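PDB 2RCC: ribonucleoside-diphosphate reductase subunit beta from Bacillus halodurans C-125, which probably serves as the small (beta) subunit of a class I ribonucleotide reductase, an iron-dependent enzyme that makes deoxyribonucleotides from ribonucleotides for DNA synthesis. Local coordinates for residues Leu108-His122 with Ile216-Ile230. Numbering follows the deposited sequence. Where two conformers were deposited one is given.
Sequences LAALMSVLSFQEVVH and INRDEQLHVYLFTNI
Helical segments 108-122 and 216-230 run antiparallel, their axes 11.0 Å apart and inclined at 159°, with Leu115 facing His223 and His122 facing Ile216. His223 is a knob among Leu115, Gln118, Glu119 and His122; CG of Leu115 stands over the centre of one ring face, 3.5 Å from the centroid, in a CH-pi contact. At the ring edge His223 NE2 donates to Gln118 OE1 in a nearly straight bond of 2.5 Å, a length short enough to be doubtful in detail. The Gln118 chain, extended beyond CG, carries its amide across to stack on the Asp219 carboxylate, the planes 21° apart; one water joins Gln118 OE1 to the backbone O of Asp219, another joins Gln118 NE2 to Asp219 OD1. Within the ferritin-like helical bundle of the small subunit, these helices provide Glu119, His122, Glu220 and His223, the probable ligands of a di-iron site that Asp89 and Glu186 would complete. ND1 of His223 is hydrogen-bonded to Glu186. His122 NE2 donates to the anti lone pair of Asp219 OD2 at 2.6 Å, in the ring plane; that oxygen also takes a bond from Trp53, while OD1 pairs with Arg218 at NH1. Ile216 CG2 lies over one face of the His122 ring, opposite Gln118 O. Toward 108 the contact turns apolar: Leu226, with CG anti to the backbone N (chi1 177°), inserts between Leu108, Leu111, Met112 and Leu115. The selenium of Met112, a selenomethionine, sits oblique to the Phe227 ring, 4.0 Å from CE1, in a Met-aromatic contact, and Leu115 CD2 meets CZ of the same ring at 3.5 Å.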
# COMPACT_ATOMS: atom_id res chain seq x y z
N LEU A 108 -0.22 11.33 -2.46
CA LEU A 108 -1.31 10.60 -3.10
C LEU A 108 -0.85 9.19 -3.51
O LEU A 108 -1.61 8.23 -3.36
CB LEU A 108 -1.85 11.37 -4.32
CG LEU A 108 -2.42 12.78 -4.02
CD1 LEU A 108 -3.04 13.41 -5.28
CD2 LEU A 108 -3.45 12.78 -2.90
N ALA A 109 0.38 9.06 -4.01
CA ALA A 109 0.95 7.74 -4.34
C ALA A 109 0.96 6.88 -3.09
O ALA A 109 0.58 5.71 -3.14
CB ALA A 109 2.33 7.87 -4.96
N ALA A 110 1.36 7.43 -1.94
CA ALA A 110 1.36 6.67 -0.69
C ALA A 110 -0.06 6.21 -0.29
O ALA A 110 -0.28 5.06 0.17
CB ALA A 110 1.98 7.50 0.43
N LEU A 111 -1.02 7.10 -0.44
CA LEU A 111 -2.41 6.75 -0.10
C LEU A 111 -2.93 5.64 -1.02
O LEU A 111 -3.68 4.79 -0.60
CB LEU A 111 -3.29 8.00 -0.07
CG LEU A 111 -3.09 9.04 1.04
CD1 LEU A 111 -3.84 10.35 0.66
CD2 LEU A 111 -3.54 8.43 2.39
N MSE A 112 -2.49 5.62 -2.27
CA MSE A 112 -2.85 4.52 -3.18
C MSE A 112 -2.27 3.19 -2.70
O MSE A 112 -2.92 2.17 -2.82
CB MSE A 112 -2.47 4.82 -4.62
CG MSE A 112 -3.21 5.96 -5.29
SE MSE A 112 -5.14 5.80 -5.25
CE MSE A 112 -5.40 4.20 -6.36
N SER A 113 -1.07 3.23 -2.11
CA SER A 113 -0.48 2.04 -1.50
C SER A 113 -1.35 1.54 -0.32
O SER A 113 -1.62 0.35 -0.22
CB SER A 113 0.97 2.30 -1.06
OG SER A 113 1.50 1.23 -0.34
N VAL A 114 -1.78 2.46 0.54
CA VAL A 114 -2.65 2.13 1.66
C VAL A 114 -3.97 1.55 1.10
O VAL A 114 -4.41 0.52 1.57
CB VAL A 114 -2.93 3.35 2.59
CG1 VAL A 114 -3.94 2.97 3.69
CG2 VAL A 114 -1.63 3.94 3.15
N LEU A 115 -4.52 2.12 0.03
CA LEU A 115 -5.78 1.60 -0.58
C LEU A 115 -5.62 0.17 -1.09
O LEU A 115 -6.51 -0.67 -0.92
CB LEU A 115 -6.31 2.44 -1.79
CG LEU A 115 -7.37 3.48 -1.47
CD1 LEU A 115 -6.82 4.54 -0.54
CD2 LEU A 115 -7.98 4.13 -2.71
N SER A 116 -4.52 -0.07 -1.80
CA SER A 116 -4.25 -1.37 -2.39
C SER A 116 -4.19 -2.48 -1.31
O SER A 116 -4.73 -3.57 -1.48
CB SER A 116 -2.96 -1.31 -3.16
OG SER A 116 -2.84 -2.48 -3.95
N PHE A 117 -3.46 -2.18 -0.26
CA PHE A 117 -3.37 -3.03 0.92
C PHE A 117 -4.78 -3.32 1.53
O PHE A 117 -5.13 -4.48 1.82
CB PHE A 117 -2.44 -2.40 1.92
CG PHE A 117 -2.58 -2.95 3.29
CD1 PHE A 117 -2.15 -4.24 3.57
CD2 PHE A 117 -3.24 -2.24 4.25
CE1 PHE A 117 -2.36 -4.81 4.83
CE2 PHE A 117 -3.43 -2.78 5.51
CZ PHE A 117 -2.98 -4.06 5.79
N GLN A 118 -5.58 -2.28 1.71
CA GLN A 118 -6.95 -2.43 2.21
C GLN A 118 -7.74 -3.36 1.29
O GLN A 118 -8.43 -4.23 1.77
CB GLN A 118 -7.67 -1.06 2.37
CG GLN A 118 -7.05 -0.21 3.52
CD GLN A 118 -7.89 1.00 3.92
OE1 GLN A 118 -8.62 1.53 3.12
NE2 GLN A 118 -7.74 1.44 5.15
N GLU A 119 -7.59 -3.23 -0.02
CA GLU A 119 -8.28 -4.14 -0.96
C GLU A 119 -7.83 -5.59 -0.78
O GLU A 119 -8.68 -6.50 -0.87
CB GLU A 119 -8.08 -3.73 -2.42
CG GLU A 119 -8.60 -2.33 -2.81
CD GLU A 119 -10.09 -2.11 -2.52
OE1 GLU A 119 -10.88 -3.08 -2.63
OE2 GLU A 119 -10.46 -0.95 -2.20
N VAL A 120 -6.53 -5.81 -0.55
CA VAL A 120 -5.99 -7.13 -0.24
C VAL A 120 -6.70 -7.72 0.98
O VAL A 120 -7.16 -8.86 0.94
CB VAL A 120 -4.44 -7.13 -0.01
CG1 VAL A 120 -4.00 -8.42 0.65
CG2 VAL A 120 -3.67 -6.91 -1.35
N VAL A 121 -6.79 -6.93 2.04
CA VAL A 121 -7.46 -7.35 3.25
C VAL A 121 -9.00 -7.58 3.06
O VAL A 121 -9.55 -8.57 3.58
CB VAL A 121 -7.20 -6.42 4.43
CG1 VAL A 121 -7.98 -6.92 5.66
CG2 VAL A 121 -5.67 -6.36 4.76
N HIS A 122 -9.64 -6.72 2.26
CA HIS A 122 -11.06 -6.90 1.92
C HIS A 122 -11.25 -8.24 1.19
O HIS A 122 -12.11 -9.02 1.56
CB HIS A 122 -11.64 -5.76 1.06
CG HIS A 122 -11.59 -4.41 1.72
ND1 HIS A 122 -11.85 -3.24 1.05
CD2 HIS A 122 -11.27 -4.06 2.99
CE1 HIS A 122 -11.73 -2.22 1.88
NE2 HIS A 122 -11.39 -2.69 3.07
N ILE A 216 -15.48 -2.99 5.75
CA ILE A 216 -15.14 -2.82 4.33
C ILE A 216 -15.80 -1.55 3.75
O ILE A 216 -15.13 -0.72 3.12
CB ILE A 216 -15.54 -4.04 3.47
CG1 ILE A 216 -14.71 -5.27 3.83
CG2 ILE A 216 -15.43 -3.70 1.93
CD1 ILE A 216 -15.22 -6.64 3.31
N ASN A 217 -17.09 -1.41 4.01
CA ASN A 217 -17.89 -0.29 3.50
C ASN A 217 -17.37 1.06 4.08
O ASN A 217 -17.36 2.06 3.36
CB ASN A 217 -19.38 -0.57 3.82
CG ASN A 217 -20.38 0.10 2.87
OD1 ASN A 217 -20.06 0.66 1.82
ND2 ASN A 217 -21.66 -0.03 3.24
N ARG A 218 -16.93 1.08 5.35
CA ARG A 218 -16.33 2.26 5.99
C ARG A 218 -15.02 2.66 5.27
O ARG A 218 -14.77 3.83 4.98
CB ARG A 218 -16.04 2.00 7.48
CG ARG A 218 -15.09 3.03 8.15
CD ARG A 218 -14.93 2.93 9.69
NE ARG A 218 -14.18 1.87 10.43
CZ ARG A 218 -13.35 0.87 10.02
NH1 ARG A 218 -12.99 0.60 8.73
NH2 ARG A 218 -12.86 0.09 10.98
N ASP A 219 -14.17 1.67 5.01
CA ASP A 219 -12.95 1.91 4.23
C ASP A 219 -13.30 2.48 2.86
O ASP A 219 -12.66 3.40 2.37
CB ASP A 219 -12.18 0.62 3.99
CG ASP A 219 -11.54 0.04 5.22
OD1 ASP A 219 -11.33 0.72 6.22
OD2 ASP A 219 -11.16 -1.14 5.15
N GLU A 220 -14.31 1.90 2.22
CA GLU A 220 -14.71 2.41 0.90
C GLU A 220 -15.12 3.86 0.94
O GLU A 220 -14.80 4.57 0.04
CB GLU A 220 -15.82 1.60 0.30
CG GLU A 220 -15.42 0.19 -0.10
CD GLU A 220 -16.56 -0.48 -0.85
OE1 GLU A 220 -17.71 -0.45 -0.33
OE2 GLU A 220 -16.29 -1.05 -1.93
N GLN A 221 -15.73 4.33 2.02
CA GLN A 221 -16.14 5.73 2.09
C GLN A 221 -14.95 6.67 2.06
O GLN A 221 -15.04 7.73 1.44
CB GLN A 221 -17.05 6.04 3.29
CG GLN A 221 -18.29 5.15 3.46
CD GLN A 221 -19.00 4.83 2.15
OE1 GLN A 221 -19.47 5.73 1.47
NE2 GLN A 221 -19.11 3.53 1.82
N LEU A 222 -13.85 6.30 2.72
CA LEU A 222 -12.65 7.12 2.68
C LEU A 222 -11.99 7.07 1.29
O LEU A 222 -11.41 8.05 0.83
CB LEU A 222 -11.70 6.75 3.81
CG LEU A 222 -12.19 7.04 5.24
CD1 LEU A 222 -11.15 6.56 6.29
CD2 LEU A 222 -12.44 8.51 5.43
N HIS A 223 -12.09 5.93 0.62
CA HIS A 223 -11.56 5.78 -0.74
C HIS A 223 -12.34 6.71 -1.65
O HIS A 223 -11.72 7.46 -2.44
CB HIS A 223 -11.66 4.34 -1.24
CG HIS A 223 -10.90 3.31 -0.44
ND1 HIS A 223 -10.80 2.00 -0.83
CD2 HIS A 223 -10.21 3.41 0.72
CE1 HIS A 223 -10.11 1.31 0.06
NE2 HIS A 223 -9.73 2.14 1.02
N VAL A 224 -13.68 6.72 -1.55
CA VAL A 224 -14.52 7.64 -2.35
C VAL A 224 -14.17 9.10 -2.05
O VAL A 224 -14.11 9.90 -2.94
CB VAL A 224 -16.04 7.43 -2.10
CG1 VAL A 224 -16.86 8.50 -2.82
CG2 VAL A 224 -16.47 6.03 -2.56
N TYR A 225 -13.94 9.44 -0.78
CA TYR A 225 -13.52 10.78 -0.39
C TYR A 225 -12.21 11.15 -1.13
O TYR A 225 -12.12 12.23 -1.71
CB TYR A 225 -13.38 10.87 1.13
CG TYR A 225 -12.79 12.13 1.67
CD1 TYR A 225 -13.56 13.28 1.88
CD2 TYR A 225 -11.44 12.18 2.02
CE1 TYR A 225 -12.99 14.43 2.38
CE2 TYR A 225 -10.88 13.32 2.49
CZ TYR A 225 -11.65 14.43 2.68
OH TYR A 225 -11.01 15.53 3.20
N LEU A 226 -11.24 10.23 -1.16
CA LEU A 226 -9.99 10.46 -1.87
C LEU A 226 -10.23 10.71 -3.37
O LEU A 226 -9.75 11.70 -3.95
CB LEU A 226 -9.04 9.28 -1.71
CG LEU A 226 -7.69 9.34 -2.45
CD1 LEU A 226 -6.91 10.58 -2.10
CD2 LEU A 226 -6.91 8.07 -2.21
N PHE A 227 -10.95 9.79 -3.99
CA PHE A 227 -11.21 9.92 -5.44
C PHE A 227 -12.02 11.17 -5.82
O PHE A 227 -11.75 11.79 -6.85
CB PHE A 227 -11.89 8.67 -5.98
CG PHE A 227 -11.07 7.40 -5.84
CD1 PHE A 227 -9.77 7.34 -6.32
CD2 PHE A 227 -11.66 6.22 -5.33
CE1 PHE A 227 -9.03 6.16 -6.22
CE2 PHE A 227 -10.93 5.05 -5.23
CZ PHE A 227 -9.62 5.02 -5.66
N THR A 228 -13.03 11.52 -5.04
CA THR A 228 -13.82 12.73 -5.33
C THR A 228 -13.01 14.02 -5.13
O THR A 228 -13.18 15.00 -5.88
CB THR A 228 -15.19 12.74 -4.59
OG1 THR A 228 -15.01 12.77 -3.19
CG2 THR A 228 -15.99 11.52 -4.93
N ASN A 229 -12.12 14.02 -4.15
CA ASN A 229 -11.20 15.13 -3.95
C ASN A 229 -10.27 15.28 -5.14
O ASN A 229 -10.10 16.38 -5.66
CB ASN A 229 -10.37 14.98 -2.67
CG ASN A 229 -11.09 15.40 -1.39
OD1 ASN A 229 -12.20 15.86 -1.41
ND2 ASN A 229 -10.41 15.26 -0.27
N ILE A 230 -9.71 14.16 -5.62
CA ILE A 230 -8.82 14.19 -6.81
C ILE A 230 -9.58 14.71 -8.01
O ILE A 230 -9.03 15.53 -8.78
CB ILE A 230 -8.20 12.78 -7.14
CG1 ILE A 230 -7.22 12.40 -6.05
CG2 ILE A 230 -7.49 12.80 -8.51
CD1 ILE A 230 -6.88 10.90 -6.07
O HOH W 1 -9.99 3.76 3.72
O HOH W 2 -10.01 3.24 6.30